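Local coordinates for protein uroporphyrinogen III cosynthase (HemD) (Helicobacter pylori, PDB 3P9Z) that probably catalyses the cyclization of the linear tetrapyrrole hydroxymethylbilane to uroporphyrinogen III, with loss of water, on the way to protoporphyrin IX, at residues L21-F26 with H178-L183. Residues are numbered along the deposited sequence; the frame is centred on the assembly and turned at random.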
loop_
_atom_site.group_PDB
_atom_site.type_symbol
_atom_site.label_atom_id
_atom_site.label_comp_id
_atom_site.label_asym_id
_atom_site.label_seq_id
_atom_site.Cartn_x
_atom_site.Cartn_y
_atom_site.Cartn_z
ATOM N N LEU A 21 1.425 15.570 -1.668
ATOM C CA LEU A 21 2.495 15.362 -0.698
ATOM C C LEU A 21 2.862 13.880 -0.680
ATOM O O LEU A 21 2.041 13.043 -0.294
ATOM C CB LEU A 21 2.042 15.820 0.695
ATOM C CG LEU A 21 2.281 17.276 1.146
ATOM C CD1 LEU A 21 1.856 18.300 0.105
ATOM C CD2 LEU A 21 1.570 17.571 2.468
ATOM N N ILE A 22 4.077 13.558 -1.117
ATOM C CA ILE A 22 4.559 12.173 -1.102
ATOM C C ILE A 22 5.619 12.117 -0.017
ATOM O O ILE A 22 6.799 12.447 -0.243
ATOM C CB ILE A 22 5.133 11.726 -2.481
ATOM C CG1 ILE A 22 4.075 11.892 -3.586
ATOM C CG2 ILE A 22 5.681 10.242 -2.429
ATOM C CD1 ILE A 22 4.657 11.840 -5.028
ATOM N N LEU A 23 5.192 11.706 1.173
ATOM C CA LEU A 23 6.044 11.804 2.348
ATOM C C LEU A 23 6.704 10.492 2.757
ATOM O O LEU A 23 7.525 10.466 3.675
ATOM C CB LEU A 23 5.230 12.338 3.514
ATOM C CG LEU A 23 4.464 13.637 3.248
ATOM C CD1 LEU A 23 3.607 13.940 4.450
ATOM C CD2 LEU A 23 5.434 14.762 2.959
ATOM N N ASN A 24 6.304 9.406 2.104
ATOM C CA ASN A 24 6.825 8.072 2.402
ATOM C C ASN A 24 7.552 7.573 1.178
ATOM O O ASN A 24 7.341 8.096 0.084
ATOM C CB ASN A 24 5.669 7.127 2.724
ATOM C CG ASN A 24 4.961 7.508 3.988
ATOM O OD1 ASN A 24 3.820 7.982 3.961
ATOM N ND2 ASN A 24 5.643 7.349 5.107
ATOM N N GLU A 25 8.387 6.561 1.359
ATOM C CA GLU A 25 9.071 5.927 0.242
ATOM C C GLU A 25 9.246 4.430 0.511
ATOM O O GLU A 25 9.289 3.988 1.651
ATOM C CB GLU A 25 10.407 6.628 -0.087
ATOM C CG GLU A 25 11.501 6.462 0.964
ATOM C CD GLU A 25 12.666 7.442 0.799
ATOM O OE1 GLU A 25 12.882 7.956 -0.326
ATOM O OE2 GLU A 25 13.378 7.696 1.801
ATOM N N PHE A 26 9.298 3.662 -0.561
ATOM C CA PHE A 26 9.427 2.222 -0.471
ATOM C C PHE A 26 10.872 1.825 -0.554
ATOM O O PHE A 26 11.622 2.324 -1.380
ATOM C CB PHE A 26 8.577 1.528 -1.540
ATOM C CG PHE A 26 7.113 1.611 -1.261
ATOM C CD1 PHE A 26 6.536 0.809 -0.288
ATOM C CD2 PHE A 26 6.316 2.537 -1.927
ATOM C CE1 PHE A 26 5.167 0.906 0.003
ATOM C CE2 PHE A 26 4.959 2.640 -1.644
ATOM C CZ PHE A 26 4.385 1.823 -0.680
ATOM N N HIS A 178 3.843 13.781 11.469
ATOM C CA HIS A 178 5.259 13.881 11.836
ATOM C C HIS A 178 5.829 15.248 11.474
ATOM O O HIS A 178 6.571 15.829 12.252
ATOM C CB HIS A 178 6.097 12.769 11.191
ATOM C CG HIS A 178 7.536 12.792 11.606
ATOM N ND1 HIS A 178 8.042 11.982 12.600
ATOM C CD2 HIS A 178 8.567 13.571 11.193
ATOM C CE1 HIS A 178 9.328 12.243 12.764
ATOM N NE2 HIS A 178 9.669 13.209 11.928
ATOM N N TYR A 179 5.479 15.770 10.301
ATOM C CA TYR A 179 6.138 16.975 9.802
ATOM C C TYR A 179 5.375 18.282 9.984
ATOM O O TYR A 179 5.984 19.342 10.079
ATOM C CB TYR A 179 6.480 16.817 8.323
ATOM C CG TYR A 179 7.724 15.989 8.053
ATOM C CD1 TYR A 179 8.985 16.445 8.442
ATOM C CD2 TYR A 179 7.645 14.770 7.371
ATOM C CE1 TYR A 179 10.132 15.692 8.196
ATOM C CE2 TYR A 179 8.806 14.009 7.100
ATOM C CZ TYR A 179 10.033 14.478 7.509
ATOM O OH TYR A 179 11.181 13.741 7.259
ATOM N N PHE A 180 4.050 18.212 10.001
ATOM C CA PHE A 180 3.230 19.408 9.898
ATOM C C PHE A 180 2.159 19.464 10.964
ATOM O O PHE A 180 1.515 18.453 11.271
ATOM C CB PHE A 180 2.552 19.462 8.519
ATOM C CG PHE A 180 3.513 19.387 7.359
ATOM C CD1 PHE A 180 4.396 20.440 7.090
ATOM C CD2 PHE A 180 3.536 18.263 6.529
ATOM C CE1 PHE A 180 5.273 20.375 6.021
ATOM C CE2 PHE A 180 4.409 18.200 5.461
ATOM C CZ PHE A 180 5.278 19.254 5.207
ATOM N N GLU A 181 1.960 20.651 11.515
ATOM C CA GLU A 181 0.834 20.917 12.397
ATOM C C GLU A 181 -0.458 20.742 11.592
ATOM O O GLU A 181 -0.555 21.165 10.437
ATOM C CB GLU A 181 0.949 22.353 12.943
ATOM C CG GLU A 181 -0.133 22.798 13.936
ATOM C CD GLU A 181 -0.049 24.305 14.317
ATOM O OE1 GLU A 181 0.726 25.075 13.690
ATOM O OE2 GLU A 181 -0.783 24.729 15.241
ATOM N N PHE A 182 -1.432 20.070 12.186
ATOM C CA PHE A 182 -2.740 20.031 11.607
ATOM C C PHE A 182 -3.506 21.240 12.130
ATOM O O PHE A 182 -3.987 21.263 13.274
ATOM C CB PHE A 182 -3.491 18.727 11.895
ATOM C CG PHE A 182 -4.690 18.539 11.007
ATOM C CD1 PHE A 182 -5.917 19.136 11.328
ATOM C CD2 PHE A 182 -4.588 17.816 9.823
ATOM C CE1 PHE A 182 -7.010 18.990 10.506
ATOM C CE2 PHE A 182 -5.680 17.676 8.990
ATOM C CZ PHE A 182 -6.900 18.261 9.330
ATOM N N LEU A 183 -3.581 22.247 11.271
ATOM C CA LEU A 183 -4.296 23.483 11.546
ATOM C C LEU A 183 -5.786 23.203 11.666
ATOM O O LEU A 183 -6.333 22.361 10.942
ATOM C CB LEU A 183 -4.043 24.483 10.413
ATOM C CG LEU A 183 -2.608 24.894 10.093
ATOM C CD1 LEU A 183 -2.613 25.971 9.016
ATOM C CD2 LEU A 183 -1.833 25.394 11.340
#
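L21 and L23 meet the ring of F180 in a small, buried, purely apolar contact between a strand and the loop that follows helix 170-179, in one of the two alpha/beta domains of the uroporphyrinogen-III synthase fold. L21 lies in strand 19-28 and L23 at the short break that interrupts it; this strand runs out of the domain as part of the two-stranded link beside strand 135-146. F180 is where the chain leaves helical geometry after helix 170-179. The CB atoms of both leucines point toward 178-183, and their side chains also touch the helix itself, L21 on F176 and L23 on A175. In F180, chi1 of -56° sets CG beside the backbone N and anti to the carbonyl carbon, and from there CE2 reaches both leucines. One face of that ring is backed by CB of Y179, 3.7 Å above its plane, and F176, one turn earlier, meets it with the ring planes at about 45°. L157 of helix 151-157 also touches F180. Both leucines approach the same ring carbon: CD2 of L23 lies at the ring edge, near its plane, 4.4 Å from CE2 of F180, and CD2 of L21 approaches obliquely, 4.2 Å from CE2 of F180.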